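Local coordinates for 2L protein (Yaba-like disease virus, PDB 3IT8), which is a secreted poxvirus protein that binds and neutralises host tumour necrosis factor, using an MHC class I-like scaffold, at residues Tyr7-Phe21 with Tyr64-Glu78. Sequence-based numbering, arbitrary orientation.
With NAG (2-acetamido-2-deoxy-beta-D-glucopyranose), chain M.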
loop_
_atom_site.group_PDB
_atom_site.type_symbol
_atom_site.label_atom_id
_atom_site.label_comp_id
_atom_site.label_asym_id
_atom_site.label_seq_id
_atom_site.Cartn_x
_atom_site.Cartn_y
_atom_site.Cartn_z
ATOM N N TYR D 7 23.035 8.527 -36.588
ATOM C CA TYR D 7 24.017 9.585 -36.759
ATOM C C TYR D 7 25.180 8.965 -37.525
ATOM O O TYR D 7 25.685 7.912 -37.130
ATOM C CB TYR D 7 24.555 10.089 -35.421
ATOM C CG TYR D 7 23.552 10.742 -34.514
ATOM C CD1 TYR D 7 22.735 9.978 -33.688
ATOM C CD2 TYR D 7 23.470 12.128 -34.421
ATOM C CE1 TYR D 7 21.867 10.578 -32.780
ATOM C CE2 TYR D 7 22.606 12.737 -33.524
ATOM C CZ TYR D 7 21.807 11.951 -32.696
ATOM O OH TYR D 7 20.970 12.527 -31.760
ATOM N N THR D 8 25.626 9.611 -38.600
ATOM C CA THR D 8 26.733 9.055 -39.355
ATOM C C THR D 8 27.762 10.051 -39.878
ATOM O O THR D 8 27.403 11.011 -40.559
ATOM C CB THR D 8 26.208 8.256 -40.554
ATOM O OG1 THR D 8 25.223 7.315 -40.109
ATOM C CG2 THR D 8 27.347 7.508 -41.231
ATOM N N VAL D 9 29.036 9.838 -39.551
ATOM C CA VAL D 9 30.085 10.688 -40.103
ATOM C C VAL D 9 30.887 9.788 -41.072
ATOM O O VAL D 9 31.158 8.614 -40.781
ATOM C CB VAL D 9 31.008 11.286 -39.023
ATOM C CG1 VAL D 9 30.174 11.923 -37.950
ATOM C CG2 VAL D 9 31.902 10.231 -38.455
ATOM N N THR D 10 31.243 10.335 -42.229
ATOM C CA THR D 10 31.991 9.585 -43.230
ATOM C C THR D 10 33.235 10.330 -43.678
ATOM O O THR D 10 33.247 11.562 -43.693
ATOM C CB THR D 10 31.133 9.347 -44.456
ATOM O OG1 THR D 10 29.779 9.143 -44.048
ATOM C CG2 THR D 10 31.600 8.116 -45.188
ATOM N N LEU D 11 34.280 9.594 -44.046
ATOM C CA LEU D 11 35.507 10.227 -44.499
ATOM C C LEU D 11 35.351 10.673 -45.940
ATOM O O LEU D 11 36.218 11.362 -46.477
ATOM C CB LEU D 11 36.692 9.273 -44.389
ATOM C CG LEU D 11 37.849 9.816 -43.545
ATOM C CD1 LEU D 11 39.044 8.897 -43.674
ATOM C CD2 LEU D 11 38.222 11.221 -43.998
ATOM N N LYS D 12 34.241 10.285 -46.562
ATOM C CA LYS D 12 33.976 10.659 -47.950
ATOM C C LYS D 12 35.225 10.404 -48.774
ATOM O O LYS D 12 36.118 9.696 -48.322
ATOM C CB LYS D 12 33.588 12.136 -48.054
ATOM C CG LYS D 12 32.100 12.380 -48.210
ATOM C CD LYS D 12 31.585 11.742 -49.480
ATOM C CE LYS D 12 30.096 11.996 -49.690
ATOM N NZ LYS D 12 29.603 11.457 -51.006
ATOM N N ASP D 13 35.293 10.967 -49.977
ATOM C CA ASP D 13 36.467 10.774 -50.820
ATOM C C ASP D 13 37.698 11.244 -50.060
ATOM O O ASP D 13 38.041 10.689 -49.016
ATOM C CB ASP D 13 36.316 11.549 -52.132
ATOM C CG ASP D 13 35.820 12.975 -51.924
ATOM O OD1 ASP D 13 36.553 13.793 -51.323
ATOM O OD2 ASP D 13 34.686 13.275 -52.364
ATOM N N ASP D 14 38.374 12.261 -50.568
ATOM C CA ASP D 14 39.536 12.740 -49.855
ATOM C C ASP D 14 39.287 14.090 -49.230
ATOM O O ASP D 14 38.954 15.060 -49.928
ATOM C CB ASP D 14 40.749 12.769 -50.783
ATOM C CG ASP D 14 41.218 11.376 -51.148
ATOM O OD1 ASP D 14 40.418 10.619 -51.738
ATOM O OD2 ASP D 14 42.377 11.034 -50.832
ATOM N N GLY D 15 39.416 14.140 -47.902
ATOM C CA GLY D 15 39.229 15.390 -47.194
ATOM C C GLY D 15 38.523 15.455 -45.895
ATOM O O GLY D 15 38.931 14.895 -44.878
ATOM N N LEU D 16 37.426 16.184 -45.980
ATOM C CA LEU D 16 36.560 16.444 -44.863
ATOM C C LEU D 16 35.751 15.220 -44.454
ATOM O O LEU D 16 35.729 14.200 -45.144
ATOM C CB LEU D 16 35.632 17.598 -45.238
ATOM C CG LEU D 16 36.281 18.620 -46.182
ATOM C CD1 LEU D 16 35.256 19.661 -46.583
ATOM C CD2 LEU D 16 37.487 19.273 -45.511
ATOM N N TYR D 17 35.093 15.344 -43.309
ATOM C CA TYR D 17 34.262 14.292 -42.770
ATOM C C TYR D 17 32.840 14.786 -42.873
ATOM O O TYR D 17 32.495 15.835 -42.321
ATOM C CB TYR D 17 34.589 14.048 -41.303
ATOM C CG TYR D 17 35.925 13.412 -41.048
ATOM C CD1 TYR D 17 37.101 14.149 -41.115
ATOM C CD2 TYR D 17 36.008 12.059 -40.741
ATOM C CE1 TYR D 17 38.330 13.547 -40.882
ATOM C CE2 TYR D 17 37.228 11.448 -40.507
ATOM C CZ TYR D 17 38.384 12.193 -40.580
ATOM O OH TYR D 17 39.592 11.582 -40.370
ATOM N N ASP D 18 32.007 14.042 -43.587
ATOM C CA ASP D 18 30.607 14.427 -43.713
ATOM C C ASP D 18 29.784 13.890 -42.564
ATOM O O ASP D 18 30.136 12.890 -41.958
ATOM C CB ASP D 18 30.006 13.936 -45.021
ATOM C CG ASP D 18 30.109 14.965 -46.119
ATOM O OD1 ASP D 18 29.951 16.171 -45.815
ATOM O OD2 ASP D 18 30.333 14.569 -47.284
ATOM N N GLY D 19 28.684 14.565 -42.260
ATOM C CA GLY D 19 27.844 14.121 -41.170
ATOM C C GLY D 19 26.368 14.233 -41.505
ATOM O O GLY D 19 25.908 15.216 -42.070
ATOM N N VAL D 20 25.619 13.199 -41.171
ATOM C CA VAL D 20 24.184 13.199 -41.397
ATOM C C VAL D 20 23.499 12.565 -40.222
ATOM O O VAL D 20 24.083 11.770 -39.473
ATOM C CB VAL D 20 23.750 12.383 -42.625
ATOM C CG1 VAL D 20 23.885 13.215 -43.869
ATOM C CG2 VAL D 20 24.577 11.114 -42.721
ATOM N N PHE D 21 22.236 12.923 -40.082
ATOM C CA PHE D 21 21.403 12.394 -39.030
ATOM C C PHE D 21 20.016 12.136 -39.595
ATOM O O PHE D 21 19.475 12.952 -40.334
ATOM C CB PHE D 21 21.285 13.382 -37.888
ATOM C CG PHE D 21 20.214 13.017 -36.926
ATOM C CD1 PHE D 21 20.418 11.999 -35.999
ATOM C CD2 PHE D 21 18.963 13.633 -36.996
ATOM C CE1 PHE D 21 19.390 11.594 -35.158
ATOM C CE2 PHE D 21 17.930 13.240 -36.163
ATOM C CZ PHE D 21 18.140 12.216 -35.241
ATOM N N TYR D 64 18.695 17.545 -32.036
ATOM C CA TYR D 64 19.150 16.217 -31.630
ATOM C C TYR D 64 20.607 16.161 -31.193
ATOM O O TYR D 64 21.281 15.149 -31.417
ATOM C CB TYR D 64 18.941 15.215 -32.775
ATOM C CG TYR D 64 17.533 15.197 -33.332
ATOM C CD1 TYR D 64 17.029 16.281 -34.047
ATOM C CD2 TYR D 64 16.695 14.096 -33.126
ATOM C CE1 TYR D 64 15.738 16.281 -34.542
ATOM C CE2 TYR D 64 15.400 14.078 -33.615
ATOM C CZ TYR D 64 14.925 15.175 -34.325
ATOM O OH TYR D 64 13.638 15.159 -34.825
ATOM N N ASN D 65 21.084 17.230 -30.554
ATOM C CA ASN D 65 22.471 17.297 -30.108
ATOM C C ASN D 65 23.396 16.944 -31.268
ATOM O O ASN D 65 24.428 16.304 -31.058
ATOM C CB ASN D 65 22.708 16.313 -28.968
ATOM C CG ASN D 65 21.865 16.615 -27.754
ATOM O OD1 ASN D 65 21.167 15.746 -27.251
ATOM N ND2 ASN D 65 21.932 17.845 -27.266
ATOM N N PHE D 66 23.028 17.352 -32.486
ATOM C CA PHE D 66 23.831 17.041 -33.667
ATOM C C PHE D 66 25.275 17.535 -33.631
ATOM O O PHE D 66 26.202 16.763 -33.872
ATOM C CB PHE D 66 23.181 17.576 -34.936
ATOM C CG PHE D 66 23.906 17.182 -36.173
ATOM C CD1 PHE D 66 23.699 15.941 -36.746
ATOM C CD2 PHE D 66 24.846 18.023 -36.735
ATOM C CE1 PHE D 66 24.424 15.539 -37.869
ATOM C CE2 PHE D 66 25.579 17.630 -37.861
ATOM C CZ PHE D 66 25.365 16.388 -38.427
ATOM N N ASN D 67 25.472 18.816 -33.348
ATOM C CA ASN D 67 26.822 19.350 -33.308
ATOM C C ASN D 67 27.647 18.543 -32.327
ATOM O O ASN D 67 28.789 18.200 -32.625
ATOM C CB ASN D 67 26.815 20.824 -32.903
ATOM C CG ASN D 67 25.966 21.673 -33.824
ATOM O OD1 ASN D 67 25.878 21.407 -35.014
ATOM N ND2 ASN D 67 25.346 22.707 -33.280
ATOM N N PHE D 68 27.073 18.221 -31.167
ATOM C CA PHE D 68 27.799 17.443 -30.164
ATOM C C PHE D 68 28.260 16.108 -30.731
ATOM O O PHE D 68 29.446 15.780 -30.691
ATOM C CB PHE D 68 26.935 17.185 -28.942
ATOM C CG PHE D 68 27.496 16.138 -28.026
ATOM C CD1 PHE D 68 28.440 16.472 -27.065
ATOM C CD2 PHE D 68 27.100 14.796 -28.147
ATOM C CE1 PHE D 68 28.990 15.504 -26.233
ATOM C CE2 PHE D 68 27.646 13.814 -27.320
ATOM C CZ PHE D 68 28.598 14.172 -26.356
ATOM N N TRP D 69 27.318 15.337 -31.262
ATOM C CA TRP D 69 27.641 14.034 -31.816
ATOM C C TRP D 69 28.557 14.089 -33.033
ATOM O O TRP D 69 29.536 13.345 -33.127
ATOM C CB TRP D 69 26.355 13.280 -32.159
ATOM C CG TRP D 69 25.619 12.801 -30.942
ATOM C CD1 TRP D 69 24.373 13.184 -30.522
ATOM C CD2 TRP D 69 26.108 11.877 -29.955
ATOM N NE1 TRP D 69 24.058 12.562 -29.338
ATOM C CE2 TRP D 69 25.102 11.753 -28.965
ATOM C CE3 TRP D 69 27.301 11.142 -29.811
ATOM C CZ2 TRP D 69 25.253 10.917 -27.840
ATOM C CZ3 TRP D 69 27.449 10.314 -28.694
ATOM C CH2 TRP D 69 26.427 10.211 -27.725
ATOM N N TYR D 70 28.252 14.965 -33.975
ATOM C CA TYR D 70 29.092 15.067 -35.156
ATOM C C TYR D 70 30.550 15.222 -34.742
ATOM O O TYR D 70 31.429 14.480 -35.172
ATOM C CB TYR D 70 28.694 16.269 -36.003
ATOM C CG TYR D 70 29.689 16.521 -37.099
ATOM C CD1 TYR D 70 29.690 15.739 -38.253
ATOM C CD2 TYR D 70 30.686 17.483 -36.948
ATOM C CE1 TYR D 70 30.659 15.904 -39.231
ATOM C CE2 TYR D 70 31.664 17.660 -37.907
ATOM C CZ TYR D 70 31.646 16.862 -39.052
ATOM O OH TYR D 70 32.616 16.994 -40.020
ATOM N N SER D 71 30.795 16.209 -33.896
ATOM C CA SER D 71 32.136 16.485 -33.433
ATOM C C SER D 71 32.787 15.308 -32.698
ATOM O O SER D 71 33.907 14.916 -33.013
ATOM C CB SER D 71 32.111 17.713 -32.534
ATOM O OG SER D 71 33.380 17.900 -31.949
ATOM N N LEU D 72 32.082 14.744 -31.725
ATOM C CA LEU D 72 32.623 13.646 -30.952
ATOM C C LEU D 72 32.801 12.403 -31.795
ATOM O O LEU D 72 33.692 11.612 -31.541
ATOM C CB LEU D 72 31.719 13.349 -29.757
ATOM C CG LEU D 72 32.214 12.217 -28.862
ATOM C CD1 LEU D 72 33.650 12.460 -28.417
ATOM C CD2 LEU D 72 31.285 12.106 -27.680
ATOM N N MET D 73 31.951 12.215 -32.794
ATOM C CA MET D 73 32.069 11.044 -33.658
ATOM C C MET D 73 33.216 11.248 -34.628
ATOM O O MET D 73 33.919 10.317 -34.991
ATOM C CB MET D 73 30.780 10.815 -34.422
ATOM C CG MET D 73 29.658 10.401 -33.527
ATOM S SD MET D 73 28.211 9.928 -34.431
ATOM C CE MET D 73 28.866 8.506 -35.310
ATOM N N LYS D 74 33.401 12.483 -35.059
ATOM C CA LYS D 74 34.491 12.797 -35.955
ATOM C C LYS D 74 35.781 12.452 -35.190
ATOM O O LYS D 74 36.677 11.820 -35.728
ATOM C CB LYS D 74 34.460 14.284 -36.299
ATOM C CG LYS D 74 35.542 14.707 -37.250
ATOM C CD LYS D 74 35.571 16.198 -37.388
ATOM C CE LYS D 74 36.819 16.659 -38.114
ATOM N NZ LYS D 74 36.851 18.156 -38.236
ATOM N N GLU D 75 35.862 12.868 -33.927
ATOM C CA GLU D 75 37.038 12.595 -33.103
ATOM C C GLU D 75 37.258 11.087 -33.015
ATOM O O GLU D 75 38.365 10.603 -33.197
ATOM C CB GLU D 75 36.855 13.162 -31.691
ATOM C CG GLU D 75 38.087 13.016 -30.812
ATOM C CD GLU D 75 37.797 13.253 -29.340
ATOM O OE1 GLU D 75 37.211 14.303 -29.001
ATOM O OE2 GLU D 75 38.163 12.384 -28.517
ATOM N N THR D 76 36.189 10.348 -32.743
ATOM C CA THR D 76 36.259 8.906 -32.609
ATOM C C THR D 76 36.693 8.225 -33.890
ATOM O O THR D 76 37.457 7.268 -33.866
ATOM C CB THR D 76 34.913 8.323 -32.200
ATOM O OG1 THR D 76 34.503 8.919 -30.966
ATOM C CG2 THR D 76 35.021 6.801 -32.038
ATOM N N LEU D 77 36.199 8.705 -35.015
ATOM C CA LEU D 77 36.573 8.107 -36.275
ATOM C C LEU D 77 38.067 8.312 -36.550
ATOM O O LEU D 77 38.741 7.398 -37.021
ATOM C CB LEU D 77 35.732 8.701 -37.398
ATOM C CG LEU D 77 35.973 8.131 -38.799
ATOM C CD1 LEU D 77 36.091 6.601 -38.753
ATOM C CD2 LEU D 77 34.830 8.562 -39.716
ATOM N N GLU D 78 38.586 9.500 -36.245
ATOM C CA GLU D 78 40.000 9.793 -36.457
ATOM C C GLU D 78 40.879 8.845 -35.644
ATOM O O GLU D 78 41.828 8.273 -36.176
ATOM C CB GLU D 78 40.302 11.251 -36.086
ATOM C CG GLU D 78 39.708 12.262 -37.061
ATOM C CD GLU D 78 40.047 13.703 -36.707
ATOM O OE1 GLU D 78 41.244 13.994 -36.501
ATOM O OE2 GLU D 78 39.121 14.545 -36.645
HETATM C C1 NAG M . 22.517 5.199 -41.302
HETATM C C2 NAG M . 22.186 3.832 -41.906
HETATM C C3 NAG M . 23.255 3.455 -42.953
HETATM C C4 NAG M . 23.334 4.547 -44.031
HETATM C C5 NAG M . 23.641 5.874 -43.315
HETATM C C6 NAG M . 23.750 7.058 -44.259
HETATM C C7 NAG M . 20.953 2.421 -40.384
HETATM C C8 NAG M . 20.943 1.130 -39.592
HETATM N N2 NAG M . 22.129 2.842 -40.847
HETATM O O3 NAG M . 22.947 2.205 -43.552
HETATM O O4 NAG M . 24.338 4.234 -45.011
HETATM O O5 NAG M . 22.597 6.174 -42.348
HETATM O O6 NAG M . 22.470 7.524 -44.661
HETATM O O7 NAG M . 19.903 3.028 -40.568
HETATM O O HOH W 1 21.337 12.994 -28.942
#
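Tyr-7 reaches the start of segment 64-78 with its phenol. Its OH donates to Tyr-64 O at 2.7 Å. Tyr-7 OH in turn accepts a hydrogen from a water 2.9 Å away. That water accepts from Trp-69 NE1 at 2.8 Å and donates to Asn-65 OD1. The tyrosine hydroxyl and the indole N-H are thus both satisfied inside a buried contact. Tyr-64 OH, at the far end of its own side chain, is hydrogen-bonded to Asp-23 and Thr-31. The Tyr-7 ring is held between two aromatics. Trp-69 turns its edge to one face, with planes at 50°, and Phe-21 lies over the opposite face.

The two strands form an antiparallel hairpin in the eight-stranded sheet. Helix 61-82 packs across it, and helix 148-174 touches that helix through Trp-69 and Phe-68. This is the helices-on-sheet platform of the MHC fold.

A second bond lies further along the hairpin. Tyr-70 OH donates to Tyr-17 O at 2.6 Å, tilted 30° out of the carbonyl plane. With CG anti to the backbone N (chi1 171°), the Tyr-70 ring extends along the hairpin and sets its edge against Gly-19 CA, 3.8 Å from Tyr-70 CD1. Tyr-35 stacks on this ring.

Apolar packing fills much of the rest. Phe-66 CD1 rests against Phe-21 CB. Val-9 puts CG1 on Met-73 CB and CG2 on Leu-77 CD2, the latter 3.6 Å away. Leu-77 CD2 also meets the edge of the Tyr-17 ring. Lys-74 lays CG over one face of that ring, the two side chains crossing at about a right angle; Lys-74 CE is 3.9 Å from Tyr-17 CD1.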